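Local atomic coordinates of agmatinase (Deinococcus radiodurans, PDB entry 1WOH), a protein that probably hydrolyses agmatine to putrescine and urea, as a manganese-dependent member of the arginase (ureohydrolase) family. Residues 118-130 and 157-170. Sequence-based numbering, arbitrary orientation.
Sequences GGDHSVSYPLLRA and WSNSSPFRRACEAL
Tyr125 lays one ring face against Arg165, whose CB stands 3.5 Å from the ring centroid and almost on the normal, a CH-pi contact. With CG of Tyr125 anti to the backbone N (chi1 163°), the ring reaches across to helix 162-169, where Ala169 CB meets its edge in plane; the six-membered ring of Trp157, from the preceding loop, lies rim to rim with it, the planes 4° apart. Beyond the ring, a water bound to Tyr125 OH donates to Arg165 O and Glu168 OE2. Arg165 bends away at chi2 and chi3 and grips Glu168 side-on, NE to OE2 at 2.8 Å and NH2 to OE1, leaving CB to face the ring. Leu128 CD1 rests on Ala166 CB at 3.7 Å and touches the Phe163 ring.

At the other end, His121, which binds manganese in this enzyme though none is bound to this chain, brings NE2 to 3.5 Å from Phe163 CE1, the two rings nearly perpendicular but obliquely placed. Its imidazole lies beside Asp143 and Asp147 of the same metal site and has Ser227 as polar partner. Pro162 CB packs against His121 O at 3.4 Å. Behind them, Asp120 OD1 closes an Asx turn with Ser122 N and accepts from Ser122 OG, while a second water links that hydroxyl to Trp157 O.

The contact illustrates helices of an alpha/beta fold packing side by side, their axes 25° apart and 8.3 Å at closest approach. Phe163 and Leu128 reach strands 137-142 and 223-229 of the parallel sheet, and Leu127 and Ala130 meet helix 93-108.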
loop_
_atom_site.group_PDB
_atom_site.type_symbol
_atom_site.label_atom_id
_atom_site.label_comp_id
_atom_site.label_asym_id
_atom_site.label_seq_id
_atom_site.Cartn_x
_atom_site.Cartn_y
_atom_site.Cartn_z
ATOM N N GLY A 118 0.532 23.962 3.020
ATOM C CA GLY A 118 0.547 23.346 4.339
ATOM C C GLY A 118 0.884 21.869 4.195
ATOM O O GLY A 118 1.052 21.404 3.068
ATOM N N GLY A 119 0.968 21.115 5.296
ATOM C CA GLY A 119 0.741 21.636 6.635
ATOM C C GLY A 119 -0.701 21.474 7.080
ATOM O O GLY A 119 -1.604 21.555 6.249
ATOM N N ASP A 120 -0.935 21.234 8.373
ATOM C CA ASP A 120 -2.307 21.099 8.841
ATOM C C ASP A 120 -2.911 22.493 8.843
ATOM O O ASP A 120 -2.198 23.476 8.676
ATOM C CB ASP A 120 -2.389 20.432 10.231
ATOM C CG ASP A 120 -1.784 21.273 11.343
ATOM O OD1 ASP A 120 -2.146 22.465 11.476
ATOM O OD2 ASP A 120 -0.955 20.719 12.101
ATOM N N HIS A 121 -4.219 22.591 9.023
ATOM C CA HIS A 121 -4.856 23.902 8.958
ATOM C C HIS A 121 -4.412 24.945 9.980
ATOM O O HIS A 121 -4.609 26.149 9.773
ATOM C CB HIS A 121 -6.379 23.755 8.999
ATOM C CG HIS A 121 -7.089 24.777 8.167
ATOM N ND1 HIS A 121 -8.349 24.574 7.646
ATOM C CD2 HIS A 121 -6.687 25.992 7.722
ATOM C CE1 HIS A 121 -8.689 25.619 6.909
ATOM N NE2 HIS A 121 -7.699 26.492 6.938
ATOM N N SER A 122 -3.798 24.507 11.072
ATOM C CA SER A 122 -3.364 25.464 12.077
ATOM C C SER A 122 -2.369 26.473 11.504
ATOM O O SER A 122 -2.207 27.561 12.055
ATOM C CB SER A 122 -2.730 24.747 13.273
ATOM O OG SER A 122 -1.354 24.485 13.048
ATOM N N VAL A 123 -1.712 26.129 10.397
ATOM C CA VAL A 123 -0.740 27.050 9.812
ATOM C C VAL A 123 -1.379 28.332 9.261
ATOM O O VAL A 123 -0.689 29.342 9.084
ATOM C CB VAL A 123 0.091 26.373 8.689
ATOM C CG1 VAL A 123 0.790 25.131 9.235
ATOM C CG2 VAL A 123 -0.800 26.030 7.505
ATOM N N SER A 124 -2.682 28.301 8.992
ATOM C CA SER A 124 -3.373 29.479 8.462
ATOM C C SER A 124 -3.302 30.655 9.432
ATOM O O SER A 124 -3.313 31.809 9.011
ATOM C CB SER A 124 -4.841 29.171 8.165
ATOM O OG SER A 124 -4.967 28.188 7.154
ATOM N N TYR A 125 -3.228 30.366 10.727
ATOM C CA TYR A 125 -3.152 31.435 11.716
ATOM C C TYR A 125 -1.865 32.253 11.564
ATOM O O TYR A 125 -1.927 33.454 11.301
ATOM C CB TYR A 125 -3.288 30.864 13.136
ATOM C CG TYR A 125 -2.834 31.807 14.234
ATOM C CD1 TYR A 125 -3.197 33.155 14.219
ATOM C CD2 TYR A 125 -2.035 31.350 15.284
ATOM C CE1 TYR A 125 -2.771 34.032 15.225
ATOM C CE2 TYR A 125 -1.604 32.217 16.300
ATOM C CZ TYR A 125 -1.975 33.554 16.260
ATOM O OH TYR A 125 -1.539 34.422 17.240
ATOM N N PRO A 126 -0.684 31.623 11.715
ATOM C CA PRO A 126 0.545 32.409 11.569
ATOM C C PRO A 126 0.736 33.004 10.176
ATOM O O PRO A 126 1.357 34.056 10.023
ATOM C CB PRO A 126 1.647 31.424 11.966
ATOM C CG PRO A 126 1.049 30.081 11.673
ATOM C CD PRO A 126 -0.380 30.242 12.137
ATOM N N LEU A 127 0.197 32.332 9.162
ATOM C CA LEU A 127 0.279 32.828 7.790
ATOM C C LEU A 127 -0.494 34.148 7.720
ATOM O O LEU A 127 0.006 35.160 7.218
ATOM C CB LEU A 127 -0.360 31.816 6.831
ATOM C CG LEU A 127 0.466 30.991 5.843
ATOM C CD1 LEU A 127 1.914 30.913 6.251
ATOM C CD2 LEU A 127 -0.167 29.604 5.729
ATOM N N LEU A 128 -1.721 34.133 8.230
ATOM C CA LEU A 128 -2.559 35.326 8.201
ATOM C C LEU A 128 -1.975 36.505 8.968
ATOM O O LEU A 128 -2.209 37.653 8.597
ATOM C CB LEU A 128 -3.966 34.999 8.711
ATOM C CG LEU A 128 -4.844 34.297 7.668
ATOM C CD1 LEU A 128 -6.115 33.744 8.304
ATOM C CD2 LEU A 128 -5.184 35.308 6.561
ATOM N N ARG A 129 -1.203 36.237 10.020
ATOM C CA ARG A 129 -0.617 37.336 10.781
ATOM C C ARG A 129 0.261 38.214 9.895
ATOM O O ARG A 129 0.527 39.372 10.222
ATOM C CB ARG A 129 0.212 36.815 11.960
ATOM C CG ARG A 129 -0.599 36.140 13.053
ATOM C CD ARG A 129 0.195 36.011 14.361
ATOM N NE ARG A 129 1.428 35.244 14.209
ATOM C CZ ARG A 129 2.180 34.837 15.228
ATOM N NH1 ARG A 129 1.823 35.125 16.476
ATOM N NH2 ARG A 129 3.288 34.144 15.009
ATOM N N ALA A 130 0.706 37.667 8.768
ATOM C CA ALA A 130 1.556 38.421 7.857
ATOM C C ALA A 130 0.769 39.403 6.991
ATOM O O ALA A 130 1.357 40.140 6.199
ATOM C CB ALA A 130 2.343 37.468 6.973
ATOM N N TRP A 157 -3.979 26.168 19.935
ATOM C CA TRP A 157 -3.355 26.092 18.615
ATOM C C TRP A 157 -3.660 24.879 17.739
ATOM O O TRP A 157 -2.871 24.585 16.840
ATOM C CB TRP A 157 -1.830 26.171 18.746
ATOM C CG TRP A 157 -1.329 27.062 19.831
ATOM C CD1 TRP A 157 -0.595 26.689 20.921
ATOM C CD2 TRP A 157 -1.508 28.474 19.931
ATOM N NE1 TRP A 157 -0.304 27.784 21.693
ATOM C CE2 TRP A 157 -0.852 28.895 21.109
ATOM C CE3 TRP A 157 -2.159 29.427 19.141
ATOM C CZ2 TRP A 157 -0.829 30.227 21.515
ATOM C CZ3 TRP A 157 -2.136 30.753 19.545
ATOM C CH2 TRP A 157 -1.475 31.141 20.724
ATOM N N SER A 158 -4.757 24.170 17.986
ATOM C CA SER A 158 -5.074 22.999 17.164
ATOM C C SER A 158 -5.520 23.442 15.780
ATOM O O SER A 158 -5.704 24.636 15.534
ATOM C CB SER A 158 -6.188 22.160 17.798
ATOM O OG SER A 158 -7.451 22.795 17.662
ATOM N N ASN A 159 -5.702 22.665 15.002
ATOM C CA ASN A 159 -6.168 23.021 13.671
ATOM C C ASN A 159 -7.658 23.363 13.664
ATOM O O ASN A 159 -8.237 23.634 12.610
ATOM C CB ASN A 159 -5.856 21.905 12.658
ATOM C CG ASN A 159 -6.520 20.577 12.995
ATOM O OD1 ASN A 159 -6.881 20.339 14.149
ATOM N ND2 ASN A 159 -6.694 19.718 12.000
ATOM N N SER A 160 -8.267 23.171 14.635
ATOM C CA SER A 160 -9.686 23.521 14.701
ATOM C C SER A 160 -9.866 24.988 15.122
ATOM O O SER A 160 -10.994 25.489 15.171
ATOM C CB SER A 160 -10.414 22.625 15.711
ATOM O OG SER A 160 -10.354 21.264 15.330
ATOM N N SER A 161 -8.758 25.675 15.400
ATOM C CA SER A 161 -8.801 27.069 15.859
ATOM C C SER A 161 -8.071 28.149 15.043
ATOM O O SER A 161 -8.049 29.307 15.462
ATOM C CB SER A 161 -8.236 27.157 17.282
ATOM O OG SER A 161 -8.886 26.276 18.177
ATOM N N PRO A 162 -7.501 27.815 13.874
ATOM C CA PRO A 162 -6.795 28.882 13.154
ATOM C C PRO A 162 -7.495 30.207 12.871
ATOM O O PRO A 162 -6.891 31.271 13.030
ATOM C CB PRO A 162 -6.318 28.185 11.883
ATOM C CG PRO A 162 -7.378 27.176 11.636
ATOM C CD PRO A 162 -7.628 26.617 13.025
ATOM N N PHE A 163 -8.753 30.163 12.447
ATOM C CA PHE A 163 -9.446 31.407 12.143
ATOM C C PHE A 163 -9.892 32.176 13.375
ATOM O O PHE A 163 -10.101 33.386 13.315
ATOM C CB PHE A 163 -10.614 31.133 11.195
ATOM C CG PHE A 163 -10.170 30.617 9.862
ATOM C CD1 PHE A 163 -10.409 29.297 9.494
ATOM C CD2 PHE A 163 -9.445 31.434 9.001
ATOM C CE1 PHE A 163 -9.923 28.794 8.279
ATOM C CE2 PHE A 163 -8.955 30.945 7.786
ATOM C CZ PHE A 163 -9.195 29.621 7.427
ATOM N N ARG A 164 -10.017 31.476 14.496
ATOM C CA ARG A 164 -10.404 32.115 15.746
ATOM C C ARG A 164 -9.172 32.877 16.235
ATOM O O ARG A 164 -9.268 34.035 16.655
ATOM C CB ARG A 164 -10.827 31.053 16.771
ATOM C CG ARG A 164 -11.497 31.613 18.023
ATOM C CD ARG A 164 -12.798 32.339 17.685
ATOM N NE ARG A 164 -13.525 32.735 18.890
ATOM C CZ ARG A 164 -14.403 31.967 19.532
ATOM N NH1 ARG A 164 -14.691 30.745 19.090
ATOM N NH2 ARG A 164 -14.981 32.415 20.638
ATOM N N ARG A 165 -8.010 32.228 16.160
ATOM C CA ARG A 165 -6.754 32.848 16.573
ATOM C C ARG A 165 -6.440 34.013 15.637
ATOM O O ARG A 165 -5.985 35.068 16.070
ATOM C CB ARG A 165 -5.607 31.837 16.516
ATOM C CG ARG A 165 -5.702 30.691 17.521
ATOM C CD ARG A 165 -5.484 31.194 18.950
ATOM N NE ARG A 165 -6.705 31.710 19.557
ATOM C CZ ARG A 165 -7.705 30.944 19.978
ATOM N NH1 ARG A 165 -7.627 29.625 19.860
ATOM N NH2 ARG A 165 -8.787 31.492 20.517
ATOM N N ALA A 166 -6.693 33.811 14.347
ATOM C CA ALA A 166 -6.436 34.847 13.357
ATOM C C ALA A 166 -7.240 36.116 13.646
ATOM O O ALA A 166 -6.692 37.223 13.668
ATOM C CB ALA A 166 -6.763 34.319 11.949
ATOM N N CYS A 167 -8.540 35.957 13.864
ATOM C CA CYS A 167 -9.397 37.103 14.121
ATOM C C CYS A 167 -9.019 37.871 15.371
ATOM O O CYS A 167 -9.032 39.101 15.374
ATOM C CB CYS A 167 -10.864 36.668 14.183
ATOM S SG CYS A 167 -11.568 36.338 12.542
ATOM N N GLU A 168 -8.669 37.166 16.438
ATOM C CA GLU A 168 -8.299 37.872 17.653
ATOM C C GLU A 168 -6.942 38.561 17.523
ATOM O O GLU A 168 -6.651 39.510 18.246
ATOM C CB GLU A 168 -8.337 36.932 18.867
ATOM C CG GLU A 168 -7.749 35.565 18.657
ATOM C CD GLU A 168 -7.781 34.723 19.925
ATOM O OE1 GLU A 168 -8.884 34.451 20.446
ATOM O OE2 GLU A 168 -6.695 34.338 20.401
ATOM N N ALA A 169 -6.124 38.111 16.578
ATOM C CA ALA A 169 -4.813 38.717 16.378
ATOM C C ALA A 169 -4.821 39.788 15.285
ATOM O O ALA A 169 -3.912 40.617 15.216
ATOM C CB ALA A 169 -3.789 37.643 16.038
ATOM N N LEU A 170 -5.854 39.784 14.447
ATOM C CA LEU A 170 -5.937 40.735 13.340
ATOM C C LEU A 170 -7.255 41.488 13.280
ATOM O O LEU A 170 -8.220 41.027 12.666
ATOM C CB LEU A 170 -5.720 39.994 12.018
ATOM C CG LEU A 170 -4.387 39.248 11.933
ATOM C CD1 LEU A 170 -4.454 38.151 10.874
ATOM C CD2 LEU A 170 -3.282 40.244 11.627
HETATM O O HOH W 1 -0.539 25.236 15.743
HETATM O O HOH W 2 -4.426 34.909 18.508
#